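Local coordinates for protein L-lactate dehydrogenase (Trichomonas vaginalis, PDB 4UUL) that probably interconverts 2-oxo acids and 2-hydroxy acids with NAD(H) as cofactor, as lactate and malate dehydrogenases do, at residues Y18-W23 against A247-M252; G27-D32 against C82-A87. The protein carries 1 engineered substitution. All blocks are in the same frame, centred on the assembly; numbering follows the deposited sequence.

Contact 1: Y18-W23 against A247-M252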
ATOM      1  N   TYR B  18      -8.755   1.496   1.066  1.00 13.61           N
ATOM      2  CA  TYR B  18      -7.959   2.277   0.115  1.00 14.29           C
ATOM      3  C   TYR B  18      -6.646   1.528  -0.159  1.00 13.21           C
ATOM      4  O   TYR B  18      -6.227   1.348  -1.327  1.00 15.03           O
ATOM      5  CB  TYR B  18      -7.685   3.637   0.709  1.00 15.77           C
ATOM      6  CG  TYR B  18      -6.892   4.602  -0.145  1.00 15.25           C
ATOM      7  CD1 TYR B  18      -7.451   5.217  -1.250  1.00 16.95           C
ATOM      8  CD2 TYR B  18      -5.630   4.943   0.185  1.00 16.01           C
ATOM      9  CE1 TYR B  18      -6.745   6.140  -2.022  1.00 16.82           C
ATOM     10  CE2 TYR B  18      -4.928   5.865  -0.538  1.00 16.81           C
ATOM     11  CZ  TYR B  18      -5.482   6.456  -1.634  1.00 15.63           C
ATOM     12  OH  TYR B  18      -4.755   7.398  -2.281  1.00 16.68           O
ATOM     13  N   ILE B  19      -5.932   1.162   0.902  1.00 12.79           N
ATOM     14  CA  ILE B  19      -4.635   0.536   0.747  1.00 12.95           C
ATOM     15  C   ILE B  19      -4.793  -0.905   0.205  1.00 13.30           C
ATOM     16  O   ILE B  19      -4.026  -1.360  -0.639  1.00 13.56           O
ATOM     17  CB  ILE B  19      -3.789   0.578   2.058  1.00 15.05           C
ATOM     18  CG1 ILE B  19      -3.600   2.011   2.526  1.00 17.94           C
ATOM     19  CG2 ILE B  19      -2.484  -0.145   1.879  1.00 15.89           C
ATOM     20  CD1 ILE B  19      -3.031   2.164   3.893  1.00 20.01           C
ATOM     21  N   LEU B  20      -5.704  -1.642   0.832  1.00 12.57           N
ATOM     22  CA  LEU B  20      -5.923  -3.018   0.446  1.00 12.82           C
ATOM     23  C   LEU B  20      -6.274  -3.189  -1.026  1.00 12.52           C
ATOM     24  O   LEU B  20      -5.772  -4.088  -1.698  1.00 13.80           O
ATOM     25  CB  LEU B  20      -7.013  -3.574   1.352  1.00 14.79           C
ATOM     26  CG  LEU B  20      -7.404  -5.008   1.287  1.00 16.40           C
ATOM     27  CD1 LEU B  20      -6.211  -5.936   1.588  1.00 16.78           C
ATOM     28  CD2 LEU B  20      -8.582  -5.259   2.277  1.00 18.76           C
ATOM     29  N   SER B  21      -7.175  -2.361  -1.502  1.00 12.59           N
ATOM     30  CA  SER B  21      -7.554  -2.442  -2.901  0.80 14.00           C
ATOM     31  C   SER B  21      -6.373  -2.221  -3.824  1.00 12.30           C
ATOM     32  O   SER B  21      -6.199  -2.979  -4.761  1.00 13.46           O
ATOM     33  CB  SER B  21      -8.687  -1.469  -3.229  0.80 16.18           C
ATOM     34  OG  SER B  21      -8.306  -0.121  -2.994  0.80 16.61           O
ATOM     35  N   HIS B  22      -5.561  -1.210  -3.543  1.00 13.09           N
ATOM     36  CA  HIS B  22      -4.404  -0.987  -4.398  1.00 12.88           C
ATOM     37  C   HIS B  22      -3.373  -2.120  -4.312  1.00 12.45           C
ATOM     38  O   HIS B  22      -2.805  -2.542  -5.315  1.00 14.09           O
ATOM     39  CB  HIS B  22      -3.745   0.352  -4.061  1.00 13.67           C
ATOM     40  CG  HIS B  22      -4.437   1.555  -4.623  1.00 13.81           C
ATOM     41  ND1 HIS B  22      -5.492   2.175  -4.005  1.00 14.61           N
ATOM     42  CD2 HIS B  22      -4.212   2.257  -5.765  1.00 13.30           C
ATOM     43  CE1 HIS B  22      -5.902   3.186  -4.760  1.00 15.24           C
ATOM     44  NE2 HIS B  22      -5.147   3.245  -5.828  1.00 15.07           N
ATOM     45  N   TRP B  23      -3.190  -2.639  -3.116  0.54 12.03           N
ATOM     46  CA  TRP B  23      -2.206  -3.676  -2.894  0.54 12.89           C
ATOM     47  C   TRP B  23      -2.622  -4.923  -3.650  0.54 13.24           C
ATOM     48  O   TRP B  23      -1.831  -5.530  -4.362  0.54 14.70           O
ATOM     49  CB  TRP B  23      -2.063  -3.921  -1.402  0.54 14.05           C
ATOM     50  CG  TRP B  23      -0.695  -4.434  -0.943  0.54 16.35           C
ATOM     51  CD1 TRP B  23       0.254  -5.030  -1.713  0.54 20.40           C
ATOM     52  CD2 TRP B  23      -0.119  -4.320   0.371  0.54 16.65           C
ATOM     53  NE1 TRP B  23       1.352  -5.376  -0.947  0.54 22.48           N
ATOM     54  CE2 TRP B  23       1.157  -4.925   0.330  0.54 20.26           C
ATOM     55  CE3 TRP B  23      -0.557  -3.771   1.565  0.54 19.44           C
ATOM     56  CZ2 TRP B  23       1.993  -4.980   1.436  0.54 21.00           C
ATOM     57  CZ3 TRP B  23       0.274  -3.836   2.664  0.54 22.10           C
ATOM     58  CH2 TRP B  23       1.524  -4.440   2.594  0.54 21.81           C
ATOM     59  N   ALA B 247      -1.238  -7.490   7.396  1.00 11.63           N
ATOM     60  CA  ALA B 247      -1.609  -8.746   8.020  1.00 11.39           C
ATOM     61  C   ALA B 247      -2.756  -9.440   7.270  1.00 11.68           C
ATOM     62  O   ALA B 247      -2.760 -10.656   7.146  1.00 12.05           O
ATOM     63  CB  ALA B 247      -2.027  -8.495   9.470  1.00 12.72           C
ATOM     64  N   ALA B 248      -3.742  -8.664   6.809  1.00 11.34           N
ATOM     65  CA  ALA B 248      -4.868  -9.215   6.086  1.00 12.14           C
ATOM     66  C   ALA B 248      -4.462  -9.904   4.794  1.00 12.12           C
ATOM     67  O   ALA B 248      -4.906 -11.018   4.486  1.00 12.40           O
ATOM     68  CB  ALA B 248      -5.926  -8.180   5.843  1.00 12.26           C
ATOM     69  N   ILE B 249      -3.676  -9.219   3.998  0.79 12.43           N
ATOM     70  CA  ILE B 249      -3.152  -9.806   2.769  0.79 14.95           C
ATOM     71  C   ILE B 249      -2.336 -11.038   3.070  0.79 14.27           C
ATOM     72  O   ILE B 249      -2.507 -12.068   2.419  0.79 14.64           O
ATOM     73  CB  ILE B 249      -2.352  -8.782   1.955  0.79 17.39           C
ATOM     74  CG1 ILE B 249      -3.332  -7.716   1.426  0.79 20.20           C
ATOM     75  CG2 ILE B 249      -1.562  -9.438   0.795  0.79 20.15           C
ATOM     76  CD1 ILE B 249      -2.652  -6.552   0.817  0.79 23.34           C
ATOM     77  N   GLN B 250      -1.471 -10.944   4.071  1.00 13.32           N
ATOM     78  CA  GLN B 250      -0.625 -12.060   4.473  1.00 13.99           C
ATOM     79  C   GLN B 250      -1.471 -13.308   4.831  1.00 13.53           C
ATOM     80  O   GLN B 250      -1.225 -14.426   4.372  1.00 14.21           O
ATOM     81  CB  GLN B 250       0.204 -11.631   5.676  1.00 14.74           C
ATOM     82  CG  GLN B 250       1.131 -12.703   6.212  1.00 14.78           C
ATOM     83  CD  GLN B 250       2.111 -12.158   7.206  1.00 13.92           C
ATOM     84  OE1 GLN B 250       1.915 -11.065   7.787  1.00 14.08           O
ATOM     85  NE2 GLN B 250       3.176 -12.894   7.433  1.00 15.67           N
ATOM     86  N   HIS B 251      -2.528 -13.102   5.600  1.00 12.09           N
ATOM     87  CA  HIS B 251      -3.422 -14.188   5.971  1.00 12.88           C
ATOM     88  C   HIS B 251      -4.119 -14.741   4.751  1.00 12.48           C
ATOM     89  O   HIS B 251      -4.134 -15.959   4.529  1.00 13.05           O
ATOM     90  CB  HIS B 251      -4.448 -13.640   6.983  1.00 11.68           C
ATOM     91  CG  HIS B 251      -5.495 -14.609   7.442  1.00 11.41           C
ATOM     92  ND1 HIS B 251      -5.794 -14.823   8.768  1.00 12.08           N
ATOM     93  CD2 HIS B 251      -6.414 -15.335   6.737  1.00 13.03           C
ATOM     94  CE1 HIS B 251      -6.798 -15.655   8.866  1.00 12.99           C
ATOM     95  NE2 HIS B 251      -7.214 -15.973   7.651  1.00 13.84           N
ATOM     96  N   MET B 252      -4.728 -13.874   3.939  1.00 12.98           N
ATOM     97  CA  MET B 252      -5.461 -14.362   2.778  1.00 13.60           C
ATOM     98  C   MET B 252      -4.538 -15.090   1.789  1.00 14.16           C
ATOM     99  O   MET B 252      -4.927 -16.120   1.242  1.00 14.63           O
ATOM    100  CB  MET B 252      -6.223 -13.243   2.099  1.00 12.83           C
ATOM    101  CG  MET B 252      -7.179 -13.751   1.002  1.00 14.86           C
ATOM    102  SD  MET B 252      -8.597 -14.667   1.626  1.00 15.25           S
ATOM    103  CE  MET B 252      -9.675 -13.284   2.081  1.00 16.12           C
TER

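Contact 2: G27-D32 against C82-A87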
ATOM      1  N   GLY B  27      -1.176  -6.964  -7.762  1.00 16.33           N
ATOM      2  CA  GLY B  27      -0.807  -8.331  -8.057  1.00 17.43           C
ATOM      3  C   GLY B  27      -0.306  -9.141  -6.872  1.00 17.36           C
ATOM      4  O   GLY B  27       0.042 -10.324  -7.021  1.00 20.19           O
ATOM      5  N   GLU B  28      -0.284  -8.548  -5.680  1.00 17.65           N
ATOM      6  CA  GLU B  28       0.374  -9.177  -4.546  1.00 19.83           C
ATOM      7  C   GLU B  28      -0.378 -10.375  -3.975  1.00 20.21           C
ATOM      8  O   GLU B  28       0.240 -11.236  -3.362  1.00 24.71           O
ATOM      9  CB  GLU B  28       0.583  -8.158  -3.438  1.00 22.89           C
ATOM     10  CG  GLU B  28       0.910  -8.759  -2.071  1.00 24.04           C
ATOM     11  CD  GLU B  28       2.215  -9.537  -2.054  1.00 28.00           C
ATOM     12  OE1 GLU B  28       3.061  -9.355  -2.983  1.00 29.95           O
ATOM     13  OE2 GLU B  28       2.390 -10.316  -1.078  1.00 28.26           O
ATOM     14  N   LEU B  29      -1.683 -10.447  -4.175  1.00 16.21           N
ATOM     15  CA  LEU B  29      -2.471 -11.513  -3.543  1.00 15.35           C
ATOM     16  C   LEU B  29      -2.541 -12.746  -4.454  1.00 16.92           C
ATOM     17  O   LEU B  29      -2.247 -13.845  -4.011  1.00 17.94           O
ATOM     18  CB  LEU B  29      -3.862 -10.986  -3.266  1.00 15.63           C
ATOM     19  CG  LEU B  29      -4.810 -11.989  -2.610  1.00 15.24           C
ATOM     20  CD1 LEU B  29      -4.275 -12.514  -1.299  1.00 16.23           C
ATOM     21  CD2 LEU B  29      -6.175 -11.363  -2.333  1.00 16.29           C
ATOM     22  N   TYR B  30      -2.927 -12.562  -5.709  1.00 16.20           N
ATOM     23  CA  TYR B  30      -3.245 -13.654  -6.633  1.00 16.50           C
ATOM     24  C   TYR B  30      -2.156 -13.897  -7.689  1.00 18.00           C
ATOM     25  O   TYR B  30      -2.354 -14.647  -8.645  1.00 20.21           O
ATOM     26  CB  TYR B  30      -4.580 -13.357  -7.326  1.00 17.94           C
ATOM     27  CG  TYR B  30      -5.776 -13.893  -6.563  1.00 16.08           C
ATOM     28  CD1 TYR B  30      -6.156 -15.203  -6.681  1.00 16.90           C
ATOM     29  CD2 TYR B  30      -6.526 -13.054  -5.751  1.00 16.93           C
ATOM     30  CE1 TYR B  30      -7.267 -15.687  -6.024  1.00 16.75           C
ATOM     31  CE2 TYR B  30      -7.612 -13.539  -5.043  1.00 17.04           C
ATOM     32  CZ  TYR B  30      -8.011 -14.855  -5.227  1.00 16.74           C
ATOM     33  OH  TYR B  30      -9.117 -15.311  -4.573  1.00 18.17           O
ATOM     34  N   GLY B  31      -1.005 -13.268  -7.515  1.00 19.02           N
ATOM     35  CA  GLY B  31       0.096 -13.576  -8.407  1.00 19.55           C
ATOM     36  C   GLY B  31      -0.167 -13.157  -9.844  1.00 21.27           C
ATOM     37  O   GLY B  31      -0.580 -12.026 -10.078  1.00 22.81           O
ATOM     38  N   ASP B  32       0.074 -14.044 -10.794  1.00 22.31           N
ATOM     39  CA  ASP B  32      -0.146 -13.698 -12.185  1.00 24.48           C
ATOM     40  C   ASP B  32      -1.620 -13.579 -12.579  1.00 24.20           C
ATOM     41  O   ASP B  32      -1.933 -13.100 -13.659  1.00 26.02           O
ATOM     42  CB  ASP B  32       0.520 -14.731 -13.107  1.00 28.02           C
ATOM     43  CG  ASP B  32       2.029 -14.688 -13.047  1.00 32.22           C
ATOM     44  OD1 ASP B  32       2.596 -13.740 -12.487  1.00 30.30           O
ATOM     45  OD2 ASP B  32       2.648 -15.617 -13.562  1.00 38.39           O
ATOM     46  N   CYS B  82     -13.251 -14.534  -2.728  1.00 15.08           N
ATOM     47  CA  CYS B  82     -12.827 -14.235  -1.358  1.00 15.39           C
ATOM     48  C   CYS B  82     -13.368 -12.865  -0.900  1.00 13.70           C
ATOM     49  O   CYS B  82     -13.805 -12.057  -1.734  1.00 14.96           O
ATOM     50  CB  CYS B  82     -11.313 -14.383  -1.131  1.00 16.14           C
ATOM     51  SG  CYS B  82     -10.323 -13.128  -1.948  1.00 16.47           S
ATOM     52  N   ALA B  83     -13.360 -12.635   0.414  1.00 13.46           N
ATOM     53  CA  ALA B  83     -13.877 -11.433   0.969  1.00 13.18           C
ATOM     54  C   ALA B  83     -13.056 -11.000   2.144  1.00 13.08           C
ATOM     55  O   ALA B  83     -12.667 -11.787   3.012  1.00 14.37           O
ATOM     56  CB  ALA B  83     -15.324 -11.655   1.455  1.00 14.84           C
ATOM     57  N   PHE B  84     -12.819  -9.688   2.195  1.00 12.13           N
ATOM     58  CA  PHE B  84     -12.203  -9.003   3.328  1.00 12.08           C
ATOM     59  C   PHE B  84     -13.324  -8.205   4.004  1.00 11.97           C
ATOM     60  O   PHE B  84     -13.743  -7.149   3.500  1.00 13.31           O
ATOM     61  CB  PHE B  84     -11.093  -8.083   2.848  1.00 12.09           C
ATOM     62  CG  PHE B  84      -9.917  -8.806   2.254  1.00 12.09           C
ATOM     63  CD1 PHE B  84      -9.898  -9.183   0.914  1.00 12.24           C
ATOM     64  CD2 PHE B  84      -8.818  -9.103   3.042  1.00 11.89           C
ATOM     65  CE1 PHE B  84      -8.818  -9.826   0.382  1.00 12.59           C
ATOM     66  CE2 PHE B  84      -7.713  -9.756   2.462  1.00 12.75           C
ATOM     67  CZ  PHE B  84      -7.736 -10.100   1.135  1.00 12.37           C
ATOM     68  N   LEU B  85     -13.817  -8.744   5.133  1.00 11.72           N
ATOM     69  CA  LEU B  85     -14.943  -8.102   5.848  1.00 11.86           C
ATOM     70  C   LEU B  85     -14.336  -7.116   6.839  1.00 11.51           C
ATOM     71  O   LEU B  85     -14.118  -7.419   8.031  1.00 12.53           O
ATOM     72  CB  LEU B  85     -15.834  -9.132   6.516  1.00 12.59           C
ATOM     73  CG  LEU B  85     -16.527 -10.091   5.592  1.00 14.28           C
ATOM     74  CD1 LEU B  85     -17.486 -10.941   6.363  1.00 15.05           C
ATOM     75  CD2 LEU B  85     -17.206  -9.494   4.373  1.00 16.03           C
ATOM     76  N   VAL B  86     -14.062  -5.920   6.335  1.00 12.11           N
ATOM     77  CA  VAL B  86     -13.413  -4.860   7.100  1.00 12.19           C
ATOM     78  C   VAL B  86     -14.427  -4.034   7.868  1.00 13.56           C
ATOM     79  O   VAL B  86     -14.202  -3.651   9.016  1.00 14.79           O
ATOM     80  CB  VAL B  86     -12.647  -3.919   6.135  1.00 13.13           C
ATOM     81  CG1 VAL B  86     -12.085  -2.707   6.835  1.00 14.74           C
ATOM     82  CG2 VAL B  86     -11.541  -4.743   5.462  1.00 14.42           C
ATOM     83  N   ALA B  87     -15.572  -3.759   7.242  1.00 13.90           N
ATOM     84  CA  ALA B  87     -16.594  -2.903   7.837  1.00 15.01           C
ATOM     85  C   ALA B  87     -17.151  -3.550   9.096  1.00 14.60           C
ATOM     86  O   ALA B  87     -17.433  -4.737   9.120  1.00 14.85           O
ATOM     87  CB  ALA B  87     -17.756  -2.635   6.829  1.00 17.15           C
TER

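Contact 1: Y18-W23 against A247-M252
The delta methyl of Ile249 comes obliquely against the indole of Trp23, beside CG, CD2 and CE3: in the conformers given, Ile249 CD1 lies 3.4 Å from Trp23 CG. A second flat group, the imidazole of His22, points to the other side of the helix; Tyr18 O lies at its edge, in the ring plane, and takes a nearly straight bond (167°) from His22 ND1 at 2.9 Å. With CG anti to the backbone N (chi1 -175°), Leu20 reaches Ile249, and the two side chains slide past each other in opposite directions, Leu20 CD1 against Ile249 CG1 at 3.4 Å. Ile249 and Trp23 are each deposited in two conformers, so the tightness of both contacts is doubtful. Helix 15-25 follows the glycine-rich turn of the Rossmann nucleotide-binding domain, where Gln15 and Ile16 bind NADH in another structure of this protein; none is bound to this chain here. Helix 242-257 belongs to the C-terminal domain, so the contact joins the two domains. Isoleucine suits the place: its unbranched CG1-CD1 arm reaches between Leu20 CD1 and the indole carbons. Tyr18 OH bonds to Glu55 and to Ala242 N of the second subunit.

Contact 2: G27-D32 against C82-A87
Cys82 meets Tyr30 through a short side chain that can be followed atom by atom. Cys82 CB lies 4.2 Å from Tyr30 OH. One bond farther, Cys82 SG comes to 3.6 Å from Tyr30 OH and also touches Tyr30 CE2. The sulfur sits between the backbone N and the carbonyl carbon (chi1 70°), a rotation that carries it to the rim of the phenol. Cys82 SG lies 5.4 Å from the centroid of the Tyr30 ring and 82° off the ring normal, a sulfur-aromatic contact made at the edge. Cysteine suits this place because it is small enough to end at the hydroxyl corner of the tyrosine, yet its polarisable sulfur packs well against an aromatic rim. The second pair is purely apolar. Leu29 CD2 approaches the edge of the Phe84 ring near its plane, 4.0 Å from Phe84 CZ, the two side chains arriving from opposite directions. Leu29 extends with CG anti to its nitrogen (chi1 180°), which sends a methyl inward from the loop, while the long flat phenylalanine spans the distance from the strand. Leu20 and Ile24 of helix 15-25 and Met252 of helix 242-257 pack around Phe84, and Val7 of strand 5-10 touches both Tyr30 and Phe84. Gly27, at positive phi, ends helix 15-25 in a Schellman motif. The loop is the return connection of the first beta-alpha-beta crossover (5-10, 15-25, 35-40) of a Rossmann fold, and here its side chains pack against strand 82-85, which pairs with strand 5-10 on the side opposite 35-40.

Both contacts are buried, and their centres lie only 6 Å apart. Contact 2 is internal to the Rossmann domain, joining the loop after helix 15-25 to a central strand of the sheet; contact 1 sets that same helix against helix 242-257 of the C-terminal domain. Each relies on van der Waals packing, but contact 1 presses a leucine methyl on the Ile249 CG1 methylene and an isoleucine methyl on an indole, whereas contact 2 works at aromatic edges and adds a sulfur. Met252 ties them together, Met252 CB standing 3.6 Å from Phe84 CZ, and Glu28 forms a salt bridge with Lys253. Along the chain, contact 2 is nested inside the loop that contact 1 closes.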